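Local coordinates for tight junction protein ZO-3 (Homo sapiens, PDB 3KFV) that links tight-junction membrane proteins such as claudins and occludin to the actin cytoskeleton as a MAGUK scaffold, seen here through its SH3 and guanylate kinase-like domains, at residues P231-L236 and I270-T275; V154-M159 and A235-L240. One frame throughout, in Å; residues are numbered along the deposited sequence.

Interaction 1 (P231-L236 and I270-T275); sequences PALKAL and IPLNGT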
loop_
_atom_site.group_PDB
_atom_site.type_symbol
_atom_site.label_atom_id
_atom_site.label_comp_id
_atom_site.label_asym_id
_atom_site.label_seq_id
_atom_site.Cartn_x
_atom_site.Cartn_y
_atom_site.Cartn_z
ATOM N N PRO A 231 -24.887 -14.545 -0.329
ATOM C CA PRO A 231 -26.208 -13.927 -0.191
ATOM C C PRO A 231 -26.104 -12.534 0.426
ATOM O O PRO A 231 -26.595 -11.571 -0.162
ATOM C CB PRO A 231 -26.937 -14.874 0.766
ATOM C CG PRO A 231 -26.256 -16.188 0.587
ATOM C CD PRO A 231 -24.817 -15.864 0.326
ATOM N N ALA A 232 -25.466 -12.437 1.592
ATOM C CA ALA A 232 -25.373 -11.172 2.325
ATOM C C ALA A 232 -24.811 -10.048 1.459
ATOM O O ALA A 232 -25.181 -8.885 1.620
ATOM C CB ALA A 232 -24.535 -11.344 3.582
ATOM N N LEU A 233 -23.922 -10.410 0.539
ATOM C CA LEU A 233 -23.302 -9.451 -0.362
ATOM C C LEU A 233 -24.241 -9.066 -1.503
ATOM O O LEU A 233 -24.266 -7.911 -1.943
ATOM C CB LEU A 233 -22.001 -10.023 -0.925
ATOM C CG LEU A 233 -21.298 -9.169 -1.982
ATOM C CD1 LEU A 233 -20.940 -7.799 -1.421
ATOM C CD2 LEU A 233 -20.065 -9.883 -2.514
ATOM N N LYS A 234 -25.007 -10.039 -1.989
ATOM C CA LYS A 234 -25.981 -9.787 -3.045
ATOM C C LYS A 234 -27.057 -8.847 -2.526
ATOM O O LYS A 234 -27.512 -7.951 -3.238
ATOM C CB LYS A 234 -26.613 -11.097 -3.514
ATOM C CG LYS A 234 -27.487 -10.958 -4.744
ATOM C CD LYS A 234 -28.234 -12.253 -5.034
ATOM C CE LYS A 234 -29.189 -12.092 -6.213
ATOM N NZ LYS A 234 -30.054 -13.294 -6.393
ATOM N N ALA A 235 -27.452 -9.055 -1.275
ATOM C CA ALA A 235 -28.432 -8.198 -0.628
ATOM C C ALA A 235 -27.904 -6.777 -0.566
ATOM O O ALA A 235 -28.521 -5.850 -1.089
ATOM C CB ALA A 235 -28.737 -8.707 0.763
ATOM N N LEU A 236 -26.753 -6.618 0.077
ATOM C CA LEU A 236 -26.091 -5.320 0.190
ATOM C C LEU A 236 -25.991 -4.591 -1.152
ATOM O O LEU A 236 -26.291 -3.402 -1.248
ATOM C CB LEU A 236 -24.693 -5.504 0.784
ATOM C CG LEU A 236 -23.868 -4.252 1.076
ATOM C CD1 LEU A 236 -24.657 -3.278 1.936
ATOM C CD2 LEU A 236 -22.577 -4.637 1.762
ATOM N N ILE A 270 -12.534 -3.908 7.086
ATOM C CA ILE A 270 -13.814 -3.525 7.666
ATOM C C ILE A 270 -14.854 -4.566 7.307
ATOM O O ILE A 270 -15.047 -4.867 6.132
ATOM C CB ILE A 270 -14.284 -2.142 7.149
ATOM C CG1 ILE A 270 -13.342 -1.036 7.632
ATOM C CG2 ILE A 270 -15.717 -1.863 7.587
ATOM C CD1 ILE A 270 -13.709 0.346 7.130
ATOM N N PRO A 271 -15.523 -5.124 8.320
ATOM C CA PRO A 271 -16.530 -6.169 8.120
ATOM C C PRO A 271 -17.815 -5.605 7.529
ATOM O O PRO A 271 -18.398 -4.677 8.096
ATOM C CB PRO A 271 -16.813 -6.668 9.544
ATOM C CG PRO A 271 -15.751 -6.072 10.408
ATOM C CD PRO A 271 -15.347 -4.803 9.743
ATOM N N LEU A 272 -18.238 -6.151 6.392
ATOM C CA LEU A 272 -19.562 -5.865 5.865
ATOM C C LEU A 272 -20.532 -6.754 6.636
ATOM O O LEU A 272 -20.555 -7.976 6.446
ATOM C CB LEU A 272 -19.634 -6.181 4.374
ATOM C CG LEU A 272 -18.712 -5.429 3.417
ATOM C CD1 LEU A 272 -18.875 -5.977 2.015
ATOM C CD2 LEU A 272 -18.984 -3.934 3.442
ATOM N N ASN A 273 -21.314 -6.148 7.520
ATOM C CA ASN A 273 -22.197 -6.920 8.385
ATOM C C ASN A 273 -23.634 -6.421 8.331
ATOM O O ASN A 273 -24.218 -6.079 9.362
ATOM C CB ASN A 273 -21.679 -6.902 9.826
ATOM N N GLY A 274 -24.199 -6.376 7.128
ATOM C CA GLY A 274 -25.564 -5.913 6.953
ATOM C C GLY A 274 -25.734 -4.890 5.847
ATOM O O GLY A 274 -24.923 -4.817 4.927
ATOM N N THR A 275 -26.796 -4.095 5.942
ATOM C CA THR A 275 -27.140 -3.137 4.896
ATOM C C THR A 275 -27.198 -1.714 5.438
ATOM O O THR A 275 -27.706 -0.803 4.773
ATOM C CB THR A 275 -28.495 -3.487 4.230
ATOM O OG1 THR A 275 -29.512 -3.621 5.235
ATOM C CG2 THR A 275 -28.392 -4.789 3.445
#

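Interaction 2 (V154-M159 and A235-L240); sequences VADIAM and ALRQWL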
loop_
_atom_site.group_PDB
_atom_site.type_symbol
_atom_site.label_atom_id
_atom_site.label_comp_id
_atom_site.label_asym_id
_atom_site.label_seq_id
_atom_site.Cartn_x
_atom_site.Cartn_y
_atom_site.Cartn_z
ATOM N N VAL A 154 -17.133 -3.726 -2.761
ATOM C CA VAL A 154 -17.918 -2.491 -2.751
ATOM C C VAL A 154 -17.096 -1.277 -3.114
ATOM O O VAL A 154 -17.501 -0.147 -2.842
ATOM C CB VAL A 154 -18.587 -2.228 -1.393
ATOM C CG1 VAL A 154 -19.739 -3.195 -1.174
ATOM C CG2 VAL A 154 -17.564 -2.309 -0.264
ATOM N N ALA A 155 -15.943 -1.511 -3.729
ATOM C CA ALA A 155 -15.085 -0.414 -4.152
ATOM C C ALA A 155 -15.900 0.614 -4.931
ATOM O O ALA A 155 -15.813 1.813 -4.674
ATOM C CB ALA A 155 -13.927 -0.930 -4.992
ATOM N N ASP A 156 -16.705 0.136 -5.874
ATOM C CA ASP A 156 -17.504 1.030 -6.707
ATOM C C ASP A 156 -18.501 1.845 -5.883
ATOM O O ASP A 156 -18.579 3.068 -6.016
ATOM C CB ASP A 156 -18.208 0.260 -7.837
ATOM C CG ASP A 156 -19.037 -0.915 -7.332
ATOM O OD1 ASP A 156 -19.018 -1.199 -6.114
ATOM O OD2 ASP A 156 -19.714 -1.559 -8.164
ATOM N N ILE A 157 -19.255 1.161 -5.032
ATOM C CA ILE A 157 -20.229 1.815 -4.165
ATOM C C ILE A 157 -19.560 2.812 -3.228
ATOM O O ILE A 157 -20.007 3.955 -3.096
ATOM C CB ILE A 157 -21.004 0.785 -3.327
ATOM C CG1 ILE A 157 -21.897 -0.068 -4.235
ATOM C CG2 ILE A 157 -21.817 1.481 -2.247
ATOM C CD1 ILE A 157 -22.321 -1.384 -3.617
ATOM N N ALA A 158 -18.485 2.371 -2.580
ATOM C CA ALA A 158 -17.744 3.217 -1.650
ATOM C C ALA A 158 -17.226 4.486 -2.319
ATOM O O ALA A 158 -17.356 5.576 -1.774
ATOM C CB ALA A 158 -16.597 2.438 -1.029
HETATM N N MSE A 159 -16.647 4.341 -3.506
HETATM C CA MSE A 159 -16.058 5.474 -4.219
HETATM C C MSE A 159 -17.093 6.486 -4.724
HETATM O O MSE A 159 -16.824 7.690 -4.759
HETATM C CB MSE A 159 -15.182 4.987 -5.379
HETATM C CG MSE A 159 -13.912 4.275 -4.940
HETATM SE SE MSE A 159 -12.951 3.445 -6.441
HETATM C CE MSE A 159 -12.245 5.054 -7.272
ATOM N N ALA A 235 -27.452 -9.055 -1.275
ATOM C CA ALA A 235 -28.432 -8.198 -0.628
ATOM C C ALA A 235 -27.904 -6.777 -0.566
ATOM O O ALA A 235 -28.521 -5.850 -1.089
ATOM C CB ALA A 235 -28.737 -8.707 0.763
ATOM N N LEU A 236 -26.753 -6.618 0.077
ATOM C CA LEU A 236 -26.091 -5.320 0.190
ATOM C C LEU A 236 -25.991 -4.591 -1.152
ATOM O O LEU A 236 -26.291 -3.402 -1.248
ATOM C CB LEU A 236 -24.693 -5.504 0.784
ATOM C CG LEU A 236 -23.868 -4.252 1.076
ATOM C CD1 LEU A 236 -24.657 -3.278 1.936
ATOM C CD2 LEU A 236 -22.577 -4.637 1.762
ATOM N N ARG A 237 -25.563 -5.305 -2.186
ATOM C CA ARG A 237 -25.380 -4.685 -3.492
ATOM C C ARG A 237 -26.710 -4.271 -4.107
ATOM O O ARG A 237 -26.823 -3.185 -4.669
ATOM C CB ARG A 237 -24.583 -5.594 -4.436
ATOM C CG ARG A 237 -23.090 -5.632 -4.119
ATOM C CD ARG A 237 -22.248 -6.198 -5.264
ATOM N NE ARG A 237 -22.308 -5.372 -6.467
ATOM C CZ ARG A 237 -21.582 -4.274 -6.666
ATOM N NH1 ARG A 237 -21.713 -3.588 -7.793
ATOM N NH2 ARG A 237 -20.729 -3.856 -5.741
ATOM N N GLN A 238 -27.719 -5.128 -3.984
ATOM C CA GLN A 238 -29.033 -4.847 -4.551
ATOM C C GLN A 238 -29.620 -3.589 -3.931
ATOM O O GLN A 238 -30.353 -2.845 -4.581
ATOM C CB GLN A 238 -29.981 -6.025 -4.324
ATOM C CG GLN A 238 -31.223 -5.998 -5.213
ATOM C CD GLN A 238 -30.911 -6.377 -6.657
ATOM O OE1 GLN A 238 -30.235 -7.382 -6.917
ATOM N NE2 GLN A 238 -31.402 -5.574 -7.602
ATOM N N TRP A 239 -29.282 -3.357 -2.666
ATOM C CA TRP A 239 -29.803 -2.229 -1.900
ATOM C C TRP A 239 -29.042 -0.933 -2.185
ATOM O O TRP A 239 -29.650 0.130 -2.300
ATOM C CB TRP A 239 -29.801 -2.590 -0.407
ATOM C CG TRP A 239 -29.832 -1.455 0.583
ATOM C CD1 TRP A 239 -28.835 -1.104 1.451
ATOM C CD2 TRP A 239 -30.923 -0.557 0.842
ATOM N NE1 TRP A 239 -29.231 -0.036 2.221
ATOM C CE2 TRP A 239 -30.507 0.321 1.867
ATOM C CE3 TRP A 239 -32.204 -0.401 0.301
ATOM C CZ2 TRP A 239 -31.324 1.338 2.360
ATOM C CZ3 TRP A 239 -33.020 0.614 0.797
ATOM C CH2 TRP A 239 -32.576 1.466 1.816
ATOM N N LEU A 240 -27.720 -1.027 -2.330
ATOM C CA LEU A 240 -26.878 0.156 -2.537
ATOM C C LEU A 240 -26.482 0.395 -3.996
ATOM O O LEU A 240 -26.132 1.513 -4.372
ATOM C CB LEU A 240 -25.633 0.103 -1.644
ATOM C CG LEU A 240 -25.897 0.234 -0.136
ATOM C CD1 LEU A 240 -24.598 0.162 0.649
ATOM C CD2 LEU A 240 -26.664 1.515 0.206
#

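Interaction 1 (P231-L236 and I270-T275)
L236 extends its branched end to L272 and to the loop that follows, and its two methyl branches divide the work. With CG anti to the backbone N (chi1 -176°), the isobutyl group extends far enough for CD2 to come 3.9 Å from CD1 of L272, while CD1 heads for the loop. The two leucine side chains cross at about a right angle, so branch ends meet and the chains do not lie alongside one another. L272 turns its side chain toward the helix, its CG anti to the carbonyl carbon, and its CD1 branch meets two leucines of successive helical turns: L233 CD1 approaches L272 CD1 at a looser 4.4 Å. In the guanylate kinase-like domain this is helix-on-sheet packing, in which helix 230-240 packs at the C-terminal end of the edge strand 268-272 of the parallel sheet and on the loop after it. L272 also touches F225 of the neighbouring strand and W279 of helix 278-290, and L233 also leans on P153 and Y252. Beyond the strand the loop bends over L236 and meets it by van der Waals contact. The carbonyl O of G274 lies 3.4 Å from L236 CD1, and the same methyl is 3.9 Å from T275 CA. T275 adds its CG2, which rests 4.0 Å from L236 CA, against the helix backbone itself.

Interaction 2 (V154-M159 and A235-L240)
D156 and R237 face each other from opposite directions and join two helices of the guanylate kinase-like domain, an α/β fold of the P-loop NTPase clan, by an end-on bidentate salt bridge. The carboxylate and guanidinium planes lie only 16° apart. R237 NH1 gives a hydrogen bond of 2.9 Å to D156 OD2, and R237 NH2 one of 3.2 Å to D156 OD1, the latter almost straight; each oxygen uses its syn lone pair. R237 gets there by a bend at chi3 (64°), which turns the guanidinium edge to the carboxylate of D156. The arginine is further held by S244 at NH1 and, weakly, by the carbonyl of P153 at NH2. Replacing D156 by an alanine removes both oxygens and would probably leave the buried R237 guanidinium without this counter-charge and freer to turn. Beside the ion pair runs an apolar seam between helices inclined at 37°. I157 and L240 cross at about a right angle, I157 CG2 lying 4.1 Å from L240 CB, and W279 of helix 278-290 touches both. I157 CD1 approaches the guanidinium obliquely, 3.6 Å from R237 NH2. V154, at the N-cap position, brings CG1 to 4.3 Å from L236 CD2. D156 OD1 also accepts from I157 N, at 2.6 Å, a donor that reaches it from above the carboxylate plane.

Overall arrangement
The two contacts show how one helix can bind separate parts of a domain through adjoining turns. Helix 230-240 serves both: its first turns meet strand 268-272 and the loop after it in interaction 1, its later turns meet helix 155-165 in interaction 2, and A235 and L236 belong to both segments. Along the chain, 154-159 comes first, then the shared helix, then 270-275. The centres lie about 9 Å apart, and the regions touch where L272 packs on V154 and the W239 indole makes a weak hydrogen bond to the T275 carbonyl. Together they place helix 230-240 against the end of edge strand 268-272, the loop that follows and helix 155-165 of the guanylate kinase-like domain.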